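Local coordinates for conserved protein (Methanothermobacter thermautotrophicus, PDB 3BEY) that is of unknown function but belongs to an AhpD-like family of small all-helical proteins and may have peroxiredoxin activity, at residues N21-E24 with A25-E29; T33-E36 with K37-S41; C50-C53 with T54-H57. All blocks are in the same frame, centred on the assembly; numbering follows the deposited sequence.

Contact 1. Residues N21-E24 with A25-E29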
loop_
_atom_site.group_PDB
_atom_site.type_symbol
_atom_site.label_atom_id
_atom_site.label_comp_id
_atom_site.label_asym_id
_atom_site.label_seq_id
_atom_site.Cartn_x
_atom_site.Cartn_y
_atom_site.Cartn_z
ATOM N N ASN D 21 -20.017 1.451 -14.868
ATOM C CA ASN D 21 -19.841 1.242 -16.303
ATOM C C ASN D 21 -18.381 0.907 -16.589
ATOM O O ASN D 21 -18.081 0.065 -17.442
ATOM C CB ASN D 21 -20.271 2.491 -17.085
ATOM C CG ASN D 21 -21.792 2.603 -17.217
ATOM O OD1 ASN D 21 -22.313 3.614 -17.688
ATOM N ND2 ASN D 21 -22.506 1.552 -16.809
ATOM N N PHE D 22 -17.476 1.566 -15.870
ATOM C CA PHE D 22 -16.058 1.307 -16.033
ATOM C C PHE D 22 -15.810 -0.123 -15.589
ATOM O O PHE D 22 -15.112 -0.883 -16.267
ATOM C CB PHE D 22 -15.229 2.269 -15.177
ATOM C CG PHE D 22 -13.772 1.887 -15.066
ATOM C CD1 PHE D 22 -13.241 1.472 -13.851
ATOM C CD2 PHE D 22 -12.937 1.921 -16.180
ATOM C CE1 PHE D 22 -11.895 1.098 -13.744
ATOM C CE2 PHE D 22 -11.591 1.548 -16.083
ATOM C CZ PHE D 22 -11.070 1.135 -14.865
ATOM N N ARG D 23 -16.399 -0.493 -14.455
ATOM C CA ARG D 23 -16.221 -1.837 -13.932
ATOM C C ARG D 23 -16.703 -2.848 -14.951
ATOM O O ARG D 23 -16.033 -3.847 -15.202
ATOM C CB ARG D 23 -16.989 -2.034 -12.617
ATOM C CG ARG D 23 -16.537 -3.273 -11.841
ATOM C CD ARG D 23 -17.700 -4.102 -11.306
ATOM N NE ARG D 23 -18.443 -3.446 -10.232
ATOM C CZ ARG D 23 -19.619 -3.873 -9.772
ATOM N NH1 ARG D 23 -20.189 -4.957 -10.294
ATOM N NH2 ARG D 23 -20.231 -3.218 -8.786
ATOM N N GLU D 24 -17.862 -2.585 -15.545
ATOM C CA GLU D 24 -18.426 -3.500 -16.530
ATOM C C GLU D 24 -17.622 -3.599 -17.823
ATOM O O GLU D 24 -17.502 -4.682 -18.402
ATOM C CB GLU D 24 -19.883 -3.127 -16.829
ATOM C CG GLU D 24 -20.866 -3.723 -15.816
ATOM C CD GLU D 24 -20.939 -5.251 -15.896
ATOM O OE1 GLU D 24 -21.419 -5.881 -14.927
ATOM O OE2 GLU D 24 -20.525 -5.825 -16.932
ATOM N N ALA D 25 -17.069 -2.481 -18.274
ATOM C CA ALA D 25 -16.272 -2.488 -19.493
ATOM C C ALA D 25 -15.072 -3.404 -19.290
ATOM O O ALA D 25 -14.815 -4.302 -20.089
ATOM C CB ALA D 25 -15.802 -1.082 -19.825
ATOM N N VAL D 26 -14.341 -3.185 -18.207
ATOM C CA VAL D 26 -13.168 -3.995 -17.922
ATOM C C VAL D 26 -13.560 -5.419 -17.545
ATOM O O VAL D 26 -12.770 -6.347 -17.703
ATOM C CB VAL D 26 -12.326 -3.382 -16.772
ATOM C CG1 VAL D 26 -12.048 -1.919 -17.057
ATOM C CG2 VAL D 26 -13.049 -3.535 -15.458
ATOM N N ARG D 27 -14.783 -5.585 -17.054
ATOM C CA ARG D 27 -15.280 -6.894 -16.650
ATOM C C ARG D 27 -15.736 -7.735 -17.840
ATOM O O ARG D 27 -15.711 -8.961 -17.785
ATOM C CB ARG D 27 -16.446 -6.726 -15.672
ATOM C CG ARG D 27 -16.846 -7.996 -14.931
ATOM C CD ARG D 27 -18.107 -7.768 -14.101
ATOM N NE ARG D 27 -18.305 -8.813 -13.099
ATOM C CZ ARG D 27 -17.514 -8.993 -12.044
ATOM N NH1 ARG D 27 -16.472 -8.195 -11.852
ATOM N NH2 ARG D 27 -17.763 -9.967 -11.182
ATOM N N SER D 28 -16.144 -7.082 -18.920
ATOM C CA SER D 28 -16.615 -7.811 -20.092
ATOM C C SER D 28 -15.688 -7.754 -21.313
ATOM O O SER D 28 -16.094 -8.126 -22.412
ATOM C CB SER D 28 -18.000 -7.298 -20.491
ATOM O OG SER D 28 -17.931 -5.939 -20.888
ATOM N N GLU D 29 -14.458 -7.286 -21.132
ATOM C CA GLU D 29 -13.512 -7.204 -22.248
ATOM C C GLU D 29 -13.354 -8.584 -22.879
ATOM O O GLU D 29 -13.445 -9.605 -22.187
ATOM C CB GLU D 29 -12.149 -6.705 -21.759
ATOM C CG GLU D 29 -11.058 -6.683 -22.823
ATOM C CD GLU D 29 -11.104 -5.444 -23.689
ATOM O OE1 GLU D 29 -11.592 -4.404 -23.194
ATOM O OE2 GLU D 29 -10.635 -5.502 -24.850
#

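Contact 2. Residues T33-E36 with K37-S41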
loop_
_atom_site.group_PDB
_atom_site.type_symbol
_atom_site.label_atom_id
_atom_site.label_comp_id
_atom_site.label_asym_id
_atom_site.label_seq_id
_atom_site.Cartn_x
_atom_site.Cartn_y
_atom_site.Cartn_z
ATOM N N THR D 33 -10.568 -14.434 -21.090
ATOM C CA THR D 33 -11.727 -15.260 -20.793
ATOM C C THR D 33 -12.221 -14.911 -19.393
ATOM O O THR D 33 -11.460 -14.399 -18.561
ATOM C CB THR D 33 -11.366 -16.753 -20.794
ATOM O OG1 THR D 33 -10.578 -17.052 -19.631
ATOM C CG2 THR D 33 -10.567 -17.118 -22.050
ATOM N N GLU D 34 -13.494 -15.195 -19.136
ATOM C CA GLU D 34 -14.108 -14.931 -17.843
ATOM C C GLU D 34 -13.318 -15.621 -16.724
ATOM O O GLU D 34 -13.201 -15.110 -15.612
ATOM C CB GLU D 34 -15.548 -15.455 -17.847
ATOM C CG GLU D 34 -16.374 -15.044 -16.638
ATOM C CD GLU D 34 -17.635 -15.877 -16.488
ATOM O OE1 GLU D 34 -18.566 -15.429 -15.784
ATOM O OE2 GLU D 34 -17.688 -16.988 -17.064
ATOM N N ARG D 35 -12.785 -16.793 -17.021
ATOM C CA ARG D 35 -12.021 -17.534 -16.040
ATOM C C ARG D 35 -10.783 -16.741 -15.613
ATOM O O ARG D 35 -10.514 -16.572 -14.425
ATOM C CB ARG D 35 -11.601 -18.883 -16.629
ATOM C CG ARG D 35 -10.660 -19.674 -15.758
ATOM C CD ARG D 35 -10.310 -20.998 -16.405
ATOM N NE ARG D 35 -9.184 -21.650 -15.739
ATOM C CZ ARG D 35 -9.272 -22.340 -14.608
ATOM N NH1 ARG D 35 -8.182 -22.885 -14.086
ATOM N NH2 ARG D 35 -10.445 -22.506 -14.011
ATOM N N GLU D 36 -10.038 -16.250 -16.596
ATOM C CA GLU D 36 -8.822 -15.505 -16.325
ATOM C C GLU D 36 -9.092 -14.218 -15.548
ATOM O O GLU D 36 -8.401 -13.923 -14.574
ATOM C CB GLU D 36 -8.100 -15.234 -17.644
ATOM C CG GLU D 36 -7.838 -16.525 -18.413
ATOM C CD GLU D 36 -7.387 -16.299 -19.846
ATOM O OE1 GLU D 36 -7.963 -15.418 -20.527
ATOM O OE2 GLU D 36 -6.463 -17.019 -20.297
ATOM N N LYS D 37 -10.113 -13.472 -15.958
ATOM C CA LYS D 37 -10.467 -12.235 -15.268
ATOM C C LYS D 37 -10.910 -12.477 -13.819
ATOM O O LYS D 37 -10.663 -11.646 -12.943
ATOM C CB LYS D 37 -11.549 -11.492 -16.048
ATOM C CG LYS D 37 -11.035 -10.916 -17.372
ATOM C CD LYS D 37 -12.169 -10.441 -18.273
ATOM C CE LYS D 37 -12.992 -11.620 -18.792
ATOM N NZ LYS D 37 -14.042 -11.198 -19.743
ATOM N N LEU D 38 -11.544 -13.617 -13.562
ATOM C CA LEU D 38 -11.988 -13.949 -12.211
ATOM C C LEU D 38 -10.784 -14.267 -11.324
ATOM O O LEU D 38 -10.680 -13.758 -10.211
ATOM C CB LEU D 38 -12.954 -15.143 -12.233
ATOM C CG LEU D 38 -14.357 -14.839 -12.770
ATOM C CD1 LEU D 38 -15.130 -16.130 -12.955
ATOM C CD2 LEU D 38 -15.089 -13.907 -11.813
ATOM N N LEU D 39 -9.885 -15.116 -11.810
ATOM C CA LEU D 39 -8.684 -15.447 -11.055
ATOM C C LEU D 39 -7.876 -14.165 -10.811
ATOM O O LEU D 39 -7.400 -13.913 -9.703
ATOM C CB LEU D 39 -7.828 -16.453 -11.829
ATOM C CG LEU D 39 -8.387 -17.871 -11.996
ATOM C CD1 LEU D 39 -7.718 -18.539 -13.175
ATOM C CD2 LEU D 39 -8.178 -18.670 -10.692
ATOM N N ILE D 40 -7.728 -13.351 -11.846
ATOM C CA ILE D 40 -6.981 -12.114 -11.710
ATOM C C ILE D 40 -7.599 -11.190 -10.655
ATOM O O ILE D 40 -6.872 -10.584 -9.871
ATOM C CB ILE D 40 -6.873 -11.393 -13.075
ATOM C CG1 ILE D 40 -5.987 -12.218 -14.007
ATOM C CG2 ILE D 40 -6.261 -10.006 -12.916
ATOM C CD1 ILE D 40 -6.046 -11.748 -15.426
ATOM N N SER D 41 -8.933 -11.103 -10.631
ATOM C CA SER D 41 -9.640 -10.258 -9.665
ATOM C C SER D 41 -9.388 -10.699 -8.240
ATOM O O SER D 41 -9.278 -9.872 -7.333
ATOM C CB SER D 41 -11.150 -10.292 -9.889
ATOM O OG SER D 41 -11.514 -9.685 -11.104
#

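Contact 3. Residues C50-C53 with T54-H57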
loop_
_atom_site.group_PDB
_atom_site.type_symbol
_atom_site.label_atom_id
_atom_site.label_comp_id
_atom_site.label_asym_id
_atom_site.label_seq_id
_atom_site.Cartn_x
_atom_site.Cartn_y
_atom_site.Cartn_z
ATOM N N CYS D 50 -7.334 -6.295 0.374
ATOM C CA CYS D 50 -8.679 -5.819 0.655
ATOM C C CYS D 50 -9.538 -7.045 0.928
ATOM O O CYS D 50 -9.914 -7.764 0.006
ATOM C CB CYS D 50 -9.251 -5.020 -0.524
ATOM S SG CYS D 50 -11.056 -4.818 -0.405
ATOM N N ASP D 51 -9.836 -7.273 2.202
ATOM C CA ASP D 51 -10.626 -8.421 2.648
ATOM C C ASP D 51 -12.020 -8.567 2.025
ATOM O O ASP D 51 -12.398 -9.658 1.603
ATOM C CB ASP D 51 -10.754 -8.394 4.173
ATOM C CG ASP D 51 -11.488 -9.600 4.715
ATOM O OD1 ASP D 51 -10.930 -10.719 4.632
ATOM O OD2 ASP D 51 -12.627 -9.438 5.217
ATOM N N ALA D 52 -12.783 -7.484 1.966
ATOM C CA ALA D 52 -14.121 -7.556 1.391
ATOM C C ALA D 52 -14.051 -7.860 -0.101
ATOM O O ALA D 52 -14.832 -8.662 -0.613
ATOM C CB ALA D 52 -14.868 -6.246 1.628
ATOM N N CYS D 53 -13.112 -7.220 -0.794
ATOM C CA CYS D 53 -12.952 -7.429 -2.225
ATOM C C CYS D 53 -12.611 -8.876 -2.514
ATOM O O CYS D 53 -13.055 -9.450 -3.503
ATOM C CB CYS D 53 -11.810 -6.590 -2.788
ATOM S SG CYS D 53 -11.711 -4.829 -2.347
ATOM N N THR D 54 -11.785 -9.453 -1.656
ATOM C CA THR D 54 -11.355 -10.830 -1.832
ATOM C C THR D 54 -12.532 -11.785 -1.698
ATOM O O THR D 54 -12.772 -12.607 -2.581
ATOM C CB THR D 54 -10.248 -11.184 -0.808
ATOM O OG1 THR D 54 -9.113 -10.338 -1.034
ATOM C CG2 THR D 54 -9.829 -12.645 -0.940
ATOM N N ARG D 55 -13.274 -11.660 -0.602
ATOM C CA ARG D 55 -14.434 -12.509 -0.352
ATOM C C ARG D 55 -15.433 -12.404 -1.500
ATOM O O ARG D 55 -15.941 -13.414 -1.994
ATOM C CB ARG D 55 -15.103 -12.107 0.969
ATOM C CG ARG D 55 -16.320 -12.940 1.335
ATOM C CD ARG D 55 -16.808 -12.628 2.750
ATOM N NE ARG D 55 -16.924 -11.188 3.007
ATOM C CZ ARG D 55 -17.737 -10.363 2.349
ATOM N NH1 ARG D 55 -18.524 -10.829 1.380
ATOM N NH2 ARG D 55 -17.755 -9.066 2.653
ATOM N N ARG D 56 -15.686 -11.173 -1.926
ATOM C CA ARG D 56 -16.616 -10.873 -3.009
ATOM C C ARG D 56 -16.202 -11.508 -4.344
ATOM O O ARG D 56 -16.993 -12.210 -4.975
ATOM C CB ARG D 56 -16.741 -9.348 -3.139
ATOM C CG ARG D 56 -17.902 -8.846 -3.985
ATOM C CD ARG D 56 -17.475 -8.539 -5.420
ATOM N NE ARG D 56 -18.036 -7.269 -5.885
ATOM C CZ ARG D 56 -17.944 -6.815 -7.133
ATOM N NH1 ARG D 56 -18.485 -5.646 -7.457
ATOM N NH2 ARG D 56 -17.320 -7.532 -8.059
ATOM N N HIS D 57 -14.968 -11.277 -4.776
ATOM C CA HIS D 57 -14.517 -11.862 -6.031
ATOM C C HIS D 57 -14.346 -13.372 -5.928
ATOM O O HIS D 57 -14.492 -14.090 -6.911
ATOM C CB HIS D 57 -13.230 -11.179 -6.491
ATOM C CG HIS D 57 -13.410 -9.726 -6.786
ATOM N ND1 HIS D 57 -14.307 -9.264 -7.733
ATOM C CD2 HIS D 57 -12.865 -8.621 -6.228
ATOM C CE1 HIS D 57 -14.303 -7.948 -7.740
ATOM N NE2 HIS D 57 -13.433 -7.529 -6.832
#

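Contact 1. Residues N21-E24 with A25-E29
Val26 lays its CG1 methyl over one face of the Phe22 ring, four residues earlier on helix 13-27, a CH-pi contact in which CG1 stands 4.0 Å from the centroid of the Phe22 ring. The approach lies 27° off the ring normal and is displaced from the centre toward CE2, CD2 and CZ of Phe22, CE2 being the nearest to CG1 of Val26, at 3.6 Å. Phe22 starts with CG anti to its own N (chi1 168°), which lays the ring beside its carbonyl and along the helix toward Val26. The backbone bond from Val26 N to Phe22 O links the same two residues.

On a different side of the helix, the carboxylate of Glu24 and the guanidinium of Arg27 are turned 70° apart. Glu24 OE1 meets the aliphatic part of the arginine, 3.9 Å from Arg27 CD, and stays 4.7 Å from Arg27 NE. Arg27 gives its NH2 to Glu60 of helix 51-62 in a salt bridge instead. At the helix end, Ser28 N and Ser28 OG each lie 2.8 Å from Glu24 O, arriving from opposite faces of its plane.

Phe22 also meets Phe19 of a second subunit and Leu80 of a third. Chemically, the contact divides into an apolar face buried between subunits and a charged one where Glu24 probably adds only a modest attraction to Arg27, while Ser28 OG adds a second bond to the carbonyl that closes the helix.

Contact 2. Residues T33-E36 with K37-S41
A capping box opens helix 34-47, and the side chains of its first turns pack against the turn that follows. Thr33 is the N-cap: its OG1 accepts from Glu36 N at 3.2 Å, and in return Thr33 N donates to Glu36 OE1 at 2.8 Å. The carboxylate oxygen is met on its anti side, with the donor 26° out of the carboxylate plane. Glu36 reaches back because CG sits beside its own N (chi1 -55°) and the chain then runs extended. Its other oxygen, OE2, leaves the segment to form an intersubunit salt bridge with NE of Arg35 of a third subunit, so one carboxylate serves both the cap and the interface.

Lys37 curls back over the same end. Its chain bends at chi3 (-69°), bringing CE to 3.2 Å from Thr33 O, while that carbonyl also takes the Lys37 N-H in a backbone hydrogen bond. The ammonium goes on to Glu29 O, in the loop before the helix. Glu34 and Leu38 lie side by side and point the same way, with CG of Glu34 4.0 Å from CD1 of Leu38. Arg35 runs extended from CG to NE, and Leu39 CD1 stands over one face of its guanidinium, offset toward the rim. One turn further on, Lys37 O is shared by the N and OG of Ser41, which approach from opposite faces of its plane.

This helix start sits between its own chain's last helix, 68-90, where Arg35 NH1 pairs with Glu70, and a neighbouring copy, the third subunit, on which Ile40 packs against Ala43 and Ser41 against Val77.

Contact 3. Residues C50-C53 with T54-H57
Thr54 sets its hydroxyl over the carbonyl of Cys50 at the start of helix 51-62: OG1 of Thr54 stands above the carbonyl plane, 2.9 Å from Cys50 O. The same oxygen takes a second bond from the backbone, Thr54 N lying in the carbonyl plane at 3.0 Å from Cys50 O.

The sulfur of Cys53 lies beside its own N (chi1 -48°) and closes a disulfide in which Cys53 SG and Cys50 SG are 2.0 Å apart. The bridge thus spans the first turn, tying the N-cap residue Cys50 to Cys53, the third residue of the helix. CB of Cys53 approaches CD2 of His57 at 4.1 Å, although the exact place of the ring is somewhat doubtful. CD of Arg56 stands over one face of the His57 ring, offset toward its rim. The Arg56 guanidinium itself salt-bridges Glu60, to which His57 ND1 also gives a weak hydrogen bond.

Ser85 of a third subunit packs on both cysteines. Two cysteines separated by two residues at a helix start, followed by a histidine one turn later, form the CxxC motif with trailing histidine characteristic of AhpD-like proteins, here in the oxidised state; a redox role is consistent with this but not established.

How the contacts relate
The three contacts follow one another along the chain, on the consecutive helices 13-27, 34-47 and 51-62, and each also meets the third subunit. Contacts 1 and 2, with centres about 12 Å apart, are joined across the intervening loop by Lys37, whose NZ lies 3.0 Å from Glu29 O. Contact 2 reaches the disulfide-bearing contact 3, about 14 Å away between centres, through Ser41 CB, 3.9 Å from His57 CG. The centres of contacts 1 and 3 are about 18 Å apart, yet Glu60 takes salt bridges from both Arg27 and Arg56. That shared carboxylate probably eases the closeness of the two arginines and links contact 1 to the surroundings of the CxxC site.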